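Putative uncharacterized protein (Chaetomium thermophilum, PDB 5T8V) probably acts as a cohesin loader that associates with chromatin, this chain being the HEAT-repeat C-terminal part of an SCC2/Nipped-B family protein. Local coordinates at residues A[301-305]-A[306-310]; A[381-384]-A[385-388]; A[442-445]-A[446-450]. All coordinates share one frame; numbering follows the deposited sequence.

Contact 1. Residues A[301-305]-A[306-310]; sequences SSIQP and VSALI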
loop_
_atom_site.group_PDB
_atom_site.type_symbol
_atom_site.label_atom_id
_atom_site.label_comp_id
_atom_site.label_asym_id
_atom_site.label_seq_id
_atom_site.Cartn_x
_atom_site.Cartn_y
_atom_site.Cartn_z
ATOM N N SER A 301 5.579 7.583 -32.107
ATOM C CA SER A 301 6.372 7.096 -30.989
ATOM C C SER A 301 7.731 6.599 -31.486
ATOM O O SER A 301 8.030 6.602 -32.685
ATOM C CB SER A 301 5.620 5.996 -30.245
ATOM O OG SER A 301 5.313 4.916 -31.108
ATOM N N SER A 302 8.562 6.159 -30.544
ATOM C CA SER A 302 9.929 5.762 -30.847
ATOM C C SER A 302 10.325 4.564 -30.000
ATOM O O SER A 302 9.978 4.483 -28.818
ATOM C CB SER A 302 10.902 6.918 -30.603
ATOM O OG SER A 302 10.498 8.077 -31.310
ATOM N N ILE A 303 11.054 3.636 -30.621
ATOM C CA ILE A 303 11.610 2.469 -29.952
ATOM C C ILE A 303 13.068 2.348 -30.367
ATOM O O ILE A 303 13.506 2.936 -31.357
ATOM C CB ILE A 303 10.842 1.174 -30.294
ATOM C CG1 ILE A 303 10.702 1.028 -31.813
ATOM C CG2 ILE A 303 9.478 1.175 -29.617
ATOM C CD1 ILE A 303 10.117 -0.294 -32.256
ATOM N N GLN A 304 13.825 1.581 -29.592
ATOM C CA GLN A 304 15.196 1.337 -30.018
ATOM C C GLN A 304 15.212 0.294 -31.135
ATOM O O GLN A 304 14.411 -0.645 -31.119
ATOM C CB GLN A 304 16.064 0.877 -28.846
ATOM C CG GLN A 304 15.513 -0.277 -28.045
ATOM C CD GLN A 304 16.477 -0.748 -26.975
ATOM O OE1 GLN A 304 17.667 -0.435 -27.012
ATOM N NE2 GLN A 304 15.963 -1.499 -26.007
ATOM N N PRO A 305 16.112 0.433 -32.114
ATOM C CA PRO A 305 16.009 -0.405 -33.322
ATOM C C PRO A 305 16.111 -1.894 -33.045
ATOM O O PRO A 305 15.509 -2.691 -33.777
ATOM C CB PRO A 305 17.178 0.093 -34.183
ATOM C CG PRO A 305 18.156 0.634 -33.208
ATOM C CD PRO A 305 17.338 1.246 -32.111
ATOM N N VAL A 306 16.854 -2.300 -32.016
ATOM C CA VAL A 306 16.940 -3.719 -31.690
ATOM C C VAL A 306 15.558 -4.271 -31.358
ATOM O O VAL A 306 15.221 -5.400 -31.730
ATOM C CB VAL A 306 17.935 -3.949 -30.538
ATOM C CG1 VAL A 306 17.473 -3.233 -29.272
ATOM C CG2 VAL A 306 18.123 -5.437 -30.283
ATOM N N SER A 307 14.739 -3.490 -30.651
ATOM C CA SER A 307 13.376 -3.924 -30.360
ATOM C C SER A 307 12.606 -4.172 -31.651
ATOM O O SER A 307 11.980 -5.226 -31.829
ATOM C CB SER A 307 12.666 -2.878 -29.501
ATOM O OG SER A 307 13.308 -2.710 -28.248
ATOM N N ALA A 308 12.654 -3.207 -32.572
ATOM C CA ALA A 308 11.972 -3.363 -33.851
ATOM C C ALA A 308 12.437 -4.619 -34.573
ATOM O O ALA A 308 11.623 -5.349 -35.154
ATOM C CB ALA A 308 12.205 -2.130 -34.721
ATOM N N LEU A 309 13.744 -4.893 -34.549
ATOM C CA LEU A 309 14.252 -6.074 -35.239
ATOM C C LEU A 309 13.763 -7.349 -34.568
ATOM O O LEU A 309 13.295 -8.271 -35.241
ATOM C CB LEU A 309 15.780 -6.052 -35.291
ATOM C CG LEU A 309 16.404 -7.318 -35.895
ATOM C CD1 LEU A 309 15.942 -7.515 -37.334
ATOM C CD2 LEU A 309 17.912 -7.268 -35.821
ATOM N N ILE A 310 13.878 -7.428 -33.242
ATOM C CA ILE A 310 13.382 -8.593 -32.510
ATOM C C ILE A 310 11.942 -8.886 -32.906
ATOM O O ILE A 310 11.601 -10.001 -33.327
ATOM C CB ILE A 310 13.514 -8.361 -30.994
ATOM C CG1 ILE A 310 14.988 -8.353 -30.574
ATOM C CG2 ILE A 310 12.725 -9.408 -30.203
ATOM C CD1 ILE A 310 15.688 -9.703 -30.667
#

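Contact 2. Residues A[381-384]-A[385-388]; sequences YVIK and FIVN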
loop_
_atom_site.group_PDB
_atom_site.type_symbol
_atom_site.label_atom_id
_atom_site.label_comp_id
_atom_site.label_asym_id
_atom_site.label_seq_id
_atom_site.Cartn_x
_atom_site.Cartn_y
_atom_site.Cartn_z
ATOM N N TYR A 381 12.307 -17.857 -27.519
ATOM C CA TYR A 381 13.752 -17.646 -27.570
ATOM C C TYR A 381 14.111 -16.307 -26.939
ATOM O O TYR A 381 14.941 -16.230 -26.019
ATOM C CB TYR A 381 14.259 -17.697 -29.017
ATOM C CG TYR A 381 14.124 -19.034 -29.719
ATOM C CD1 TYR A 381 14.112 -20.225 -29.008
ATOM C CD2 TYR A 381 14.020 -19.102 -31.105
ATOM C CE1 TYR A 381 13.996 -21.446 -29.658
ATOM C CE2 TYR A 381 13.899 -20.314 -31.759
ATOM C CZ TYR A 381 13.889 -21.482 -31.031
ATOM O OH TYR A 381 13.769 -22.691 -31.678
ATOM N N VAL A 382 13.463 -15.238 -27.407
ATOM C CA VAL A 382 13.760 -13.904 -26.888
ATOM C C VAL A 382 13.552 -13.860 -25.376
ATOM O O VAL A 382 14.472 -13.549 -24.606
ATOM C CB VAL A 382 12.899 -12.847 -27.601
ATOM C CG1 VAL A 382 13.202 -11.453 -27.063
ATOM C CG2 VAL A 382 13.123 -12.897 -29.105
ATOM N N ILE A 383 12.332 -14.173 -24.930
ATOM C CA ILE A 383 11.979 -13.983 -23.524
ATOM C C ILE A 383 12.874 -14.831 -22.626
ATOM O O ILE A 383 13.393 -14.356 -21.608
ATOM C CB ILE A 383 10.488 -14.300 -23.305
ATOM C CG1 ILE A 383 9.619 -13.358 -24.146
ATOM C CG2 ILE A 383 10.115 -14.208 -21.830
ATOM C CD1 ILE A 383 9.819 -11.875 -23.856
ATOM N N LYS A 384 13.063 -16.099 -22.988
ATOM C CA LYS A 384 13.951 -16.963 -22.221
ATOM C C LYS A 384 15.331 -16.341 -22.089
ATOM O O LYS A 384 15.914 -16.316 -20.999
ATOM C CB LYS A 384 14.044 -18.342 -22.877
ATOM C CG LYS A 384 12.921 -19.287 -22.481
ATOM C CD LYS A 384 12.734 -20.406 -23.500
ATOM C CE LYS A 384 13.962 -21.301 -23.611
ATOM N NZ LYS A 384 13.859 -22.237 -24.770
ATOM N N PHE A 385 15.873 -15.815 -23.188
ATOM C CA PHE A 385 17.206 -15.228 -23.111
ATOM C C PHE A 385 17.230 -14.043 -22.148
ATOM O O PHE A 385 18.007 -14.025 -21.181
ATOM C CB PHE A 385 17.682 -14.807 -24.500
ATOM C CG PHE A 385 19.124 -14.402 -24.538
ATOM C CD1 PHE A 385 20.123 -15.360 -24.509
ATOM C CD2 PHE A 385 19.483 -13.066 -24.592
ATOM C CE1 PHE A 385 21.454 -14.993 -24.537
ATOM C CE2 PHE A 385 20.814 -12.695 -24.623
ATOM C CZ PHE A 385 21.799 -13.660 -24.595
ATOM N N ILE A 386 16.369 -13.046 -22.383
ATOM C CA ILE A 386 16.503 -11.790 -21.649
ATOM C C ILE A 386 16.167 -11.977 -20.172
ATOM O O ILE A 386 16.811 -11.378 -19.303
ATOM C CB ILE A 386 15.653 -10.678 -22.292
ATOM C CG1 ILE A 386 14.176 -11.077 -22.383
ATOM C CG2 ILE A 386 16.218 -10.321 -23.667
ATOM C CD1 ILE A 386 13.264 -9.930 -22.823
ATOM N N VAL A 387 15.166 -12.800 -19.855
ATOM C CA VAL A 387 14.886 -13.080 -18.448
ATOM C C VAL A 387 16.038 -13.860 -17.832
ATOM O O VAL A 387 16.538 -13.524 -16.749
ATOM C CB VAL A 387 13.554 -13.837 -18.293
ATOM C CG1 VAL A 387 13.302 -14.182 -16.825
ATOM C CG2 VAL A 387 12.403 -13.007 -18.841
ATOM N N ASN A 388 16.479 -14.913 -18.522
ATOM C CA ASN A 388 17.576 -15.733 -18.028
ATOM C C ASN A 388 18.749 -14.873 -17.581
ATOM O O ASN A 388 19.181 -14.942 -16.427
ATOM C CB ASN A 388 18.028 -16.715 -19.104
ATOM C CG ASN A 388 19.305 -17.435 -18.723
ATOM O OD1 ASN A 388 19.437 -17.940 -17.606
ATOM N ND2 ASN A 388 20.264 -17.461 -19.642
#

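Contact 3. Residues A[442-445]-A[446-450]; sequences DKSS and IMAKN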
loop_
_atom_site.group_PDB
_atom_site.type_symbol
_atom_site.label_atom_id
_atom_site.label_comp_id
_atom_site.label_asym_id
_atom_site.label_seq_id
_atom_site.Cartn_x
_atom_site.Cartn_y
_atom_site.Cartn_z
ATOM N N ASP A 442 6.792 -21.366 -4.923
ATOM C CA ASP A 442 7.451 -20.862 -3.725
ATOM C C ASP A 442 8.929 -21.216 -3.664
ATOM O O ASP A 442 9.648 -20.639 -2.840
ATOM C CB ASP A 442 6.741 -21.389 -2.476
ATOM C CG ASP A 442 5.369 -20.769 -2.281
ATOM O OD1 ASP A 442 4.716 -20.436 -3.294
ATOM O OD2 ASP A 442 4.947 -20.611 -1.115
ATOM N N LYS A 443 9.403 -22.135 -4.502
ATOM C CA LYS A 443 10.833 -22.432 -4.581
ATOM C C LYS A 443 11.570 -21.469 -5.504
ATOM O O LYS A 443 12.432 -21.881 -6.283
ATOM C CB LYS A 443 11.034 -23.878 -5.029
ATOM C CG LYS A 443 10.491 -24.203 -6.417
ATOM C CD LYS A 443 10.826 -25.635 -6.824
ATOM C CE LYS A 443 9.646 -26.576 -6.616
ATOM N NZ LYS A 443 9.977 -27.982 -6.987
ATOM N N SER A 444 11.248 -20.179 -5.429
ATOM C CA SER A 444 11.811 -19.162 -6.303
ATOM C C SER A 444 12.507 -18.095 -5.469
ATOM O O SER A 444 12.068 -17.764 -4.363
ATOM C CB SER A 444 10.721 -18.524 -7.174
ATOM O OG SER A 444 11.288 -17.756 -8.220
ATOM N N SER A 445 13.593 -17.553 -6.013
ATOM C CA SER A 445 14.429 -16.625 -5.269
ATOM C C SER A 445 13.701 -15.301 -5.041
ATOM O O SER A 445 12.665 -15.010 -5.645
ATOM C CB SER A 445 15.746 -16.379 -6.006
ATOM O OG SER A 445 15.523 -15.740 -7.249
ATOM N N ILE A 446 14.267 -14.487 -4.147
ATOM C CA ILE A 446 13.684 -13.183 -3.848
ATOM C C ILE A 446 13.909 -12.223 -5.009
ATOM O O ILE A 446 13.027 -11.428 -5.352
ATOM C CB ILE A 446 14.265 -12.628 -2.534
ATOM C CG1 ILE A 446 14.087 -13.635 -1.390
ATOM C CG2 ILE A 446 13.615 -11.292 -2.180
ATOM C CD1 ILE A 446 12.641 -14.029 -1.112
ATOM N N MET A 447 15.090 -12.272 -5.622
ATOM C CA MET A 447 15.351 -11.437 -6.789
ATOM C C MET A 447 14.336 -11.713 -7.892
ATOM O O MET A 447 13.789 -10.780 -8.496
ATOM C CB MET A 447 16.775 -11.688 -7.286
ATOM C CG MET A 447 17.140 -10.971 -8.580
ATOM S SD MET A 447 18.854 -11.258 -9.069
ATOM C CE MET A 447 18.879 -13.043 -9.256
ATOM N N ALA A 448 14.056 -12.993 -8.154
ATOM C CA ALA A 448 13.144 -13.352 -9.234
ATOM C C ALA A 448 11.715 -12.926 -8.918
ATOM O O ALA A 448 11.009 -12.412 -9.793
ATOM C CB ALA A 448 13.214 -14.856 -9.493
ATOM N N LYS A 449 11.268 -13.132 -7.678
ATOM C CA LYS A 449 9.928 -12.695 -7.296
ATOM C C LYS A 449 9.800 -11.182 -7.406
ATOM O O LYS A 449 8.818 -10.667 -7.952
ATOM C CB LYS A 449 9.606 -13.157 -5.875
ATOM C CG LYS A 449 9.311 -14.642 -5.741
ATOM C CD LYS A 449 8.905 -14.989 -4.311
ATOM C CE LYS A 449 8.685 -16.484 -4.127
ATOM N NZ LYS A 449 7.571 -16.998 -4.973
ATOM N N ASN A 450 10.787 -10.451 -6.887
ATOM C CA ASN A 450 10.740 -8.993 -6.938
ATOM C C ASN A 450 10.684 -8.498 -8.375
ATOM O O ASN A 450 9.877 -7.625 -8.714
ATOM C CB ASN A 450 11.951 -8.410 -6.214
ATOM C CG ASN A 450 11.968 -8.758 -4.748
ATOM O OD1 ASN A 450 11.064 -9.427 -4.250
ATOM N ND2 ASN A 450 13.001 -8.314 -4.045
#

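Contact 1. Residues A[301-305]-A[306-310]
Gln304 and Ser307 meet where the short strand 302-303 runs directly into helix 305-315, a strand-to-helix junction with Gln304 at the N-cap and Pro305 in the first turn. The carbonyl O of Gln304 faces two amides of that turn, and both bonds are weak: Ser307 N lies 2.9 Å from Gln304 O but at a bent N-H...O angle of 125°, while Ala308 N is straighter but longer. The regular helical pattern is clear one residue on, where Leu309 N bonds to Pro305 O at 2.9 Å. The Gln304 side chain runs alongside Val306, pointing the same way. Gln304 CG sits between the backbone N and the carbonyl carbon (chi1 51°), which brings it 3.3 Å from Ser307 OG, and beyond CG the chain extends past Val306, with Gln304 CD 3.5 Å from Val306 CG1. With an alanine in place of Gln304, Val306 CG1 would probably lose its neighbour and a gap would open there, and Ser307 OG would lose the methylene that lies against it. The hydroxyl of Ser307 has its polar partner in Asp411 of helix 402-414, whose carboxylate also receives Gln304 N and thus ties the cap to that helix. Pro305 and Ala308 both rest on Met258 of helix 247-267. Across the bend from strand to helix, Ile303 reaches forward with its delta methyl, CD1 standing 3.7 Å from Ala308 CB.

Contact 2. Residues A[381-384]-A[385-388]
Ile386 N donates to Val382 O over 3.0 Å, with an N-H...O angle of 169°, the straightest of the backbone bonds that join one turn of the long helix 357-391 to the next. Its neighbours follow the same i to i+4 pattern: Phe385 N reaches Tyr381 O at 3.0 Å, its donor tilted 23° from the carbonyl plane, and Val387 N reaches Ile383 O at 2.9 Å. The bond from Asn388 N to Lys384 O continues the series, though the place of that oxygen is less sure.

Around this backbone the branched side chains share one flank. Ile383 sends its two arms to different partners on the next turn: CD1 meets CD1 of Ile386 at 4.1 Å, delta methyl to delta methyl, and CG2 meets CG2 of Val387 at 4.0 Å. In both pairs the side chains cross obliquely. Ile386 has CG1 set between its backbone N and carbonyl carbon (chi1 57°), which carries the ethyl arm back across the carbonyl oxygens of the preceding turn, CG1 lying 3.3 Å from Val382 O.

Farther out, Ile383 and Val387 lean on Leu427, Leu431 and Met435 of helix 423-440, while Val382 and Phe385 face helix 272-282 through Ile276 and Leu280. Lys384 and Asn388 lie on the exposed side, where Asn388 OD1 accepts from Asn392 ND2. The chemistry is that of an amphipathic helix: the main chain satisfies its own polar groups, and the hydrocarbon flank joins this helix to its neighbours by dispersion and burial.

Contact 3. Residues A[442-445]-A[446-450]
Ser445 OG caps the amide of Ala448 at the start of helix 446-474, making Ser445 a side-chain N-cap where the loop after helix 423-440 turns into the next helix. Ala448 N lies 3.2 Å from Ser445 OG, with an N-H...O angle of 155°. The bond depends on the serine torsion: with OG held between the backbone N and the carbonyl carbon (chi1 64°), the hydroxyl is folded forward over the open first turn. Ala448 has no side-chain acceptor to return a bond, so this is a simple cap and not a capping box. The Ser445 carbonyl grips the same turn through its oxygen, Ser445 O receiving Lys449 N at 3.1 Å, the donor tilted 29° from the carbonyl plane.

The close packing gathers about Ala448, the buried residue here, and Lys449. Ala448 CB touches two hydroxyls that approach it roughly at right angles, 3.3 Å from Ser445 OG and 3.7 Å from Ser444 OG. Lys449 lays its aliphatic chain back along the loop, extended as far as CE and bent at the last torsion, and its ammonium group bonds to the carbonyl O of Asn441. On the way, Lys449 CG passes 3.4 Å from Ser445 O, and Lys449 CE ends 3.6 Å from Ser444 O.

The solvent side is much looser. Ile446 and Met447 are exposed and make slight contact with Ser445, Ile446 also touching Gln625 of a loop. Asp442 is exposed and poorly ordered; the opposite charges probably attract weakly, but Asp442 OD1 stays 4.8 Å from Lys449 NZ, too far for a salt bridge.

In the fold
The three contacts follow one another along the chain, in the same region of the HEAT-repeat solenoid. Contacts 1 and 2, with centres about 17 Å apart, touch directly: Ile310 CG2 packs on Val382 CG2 at 3.7 Å. Helix 272-282 adds a second link, since Leu280 meets both Ile310 of contact 1 and Phe385 of contact 2. Contact 2 leans on helix 423-440, and the chain leaves that helix into the loop that forms contact 3; the nearest atoms of contacts 2 and 3 are nevertheless about 7 Å apart. Contact 1 is buried, contact 2 partly so, and contact 3 lies at the surface, its centre about 30 Å from that of contact 1.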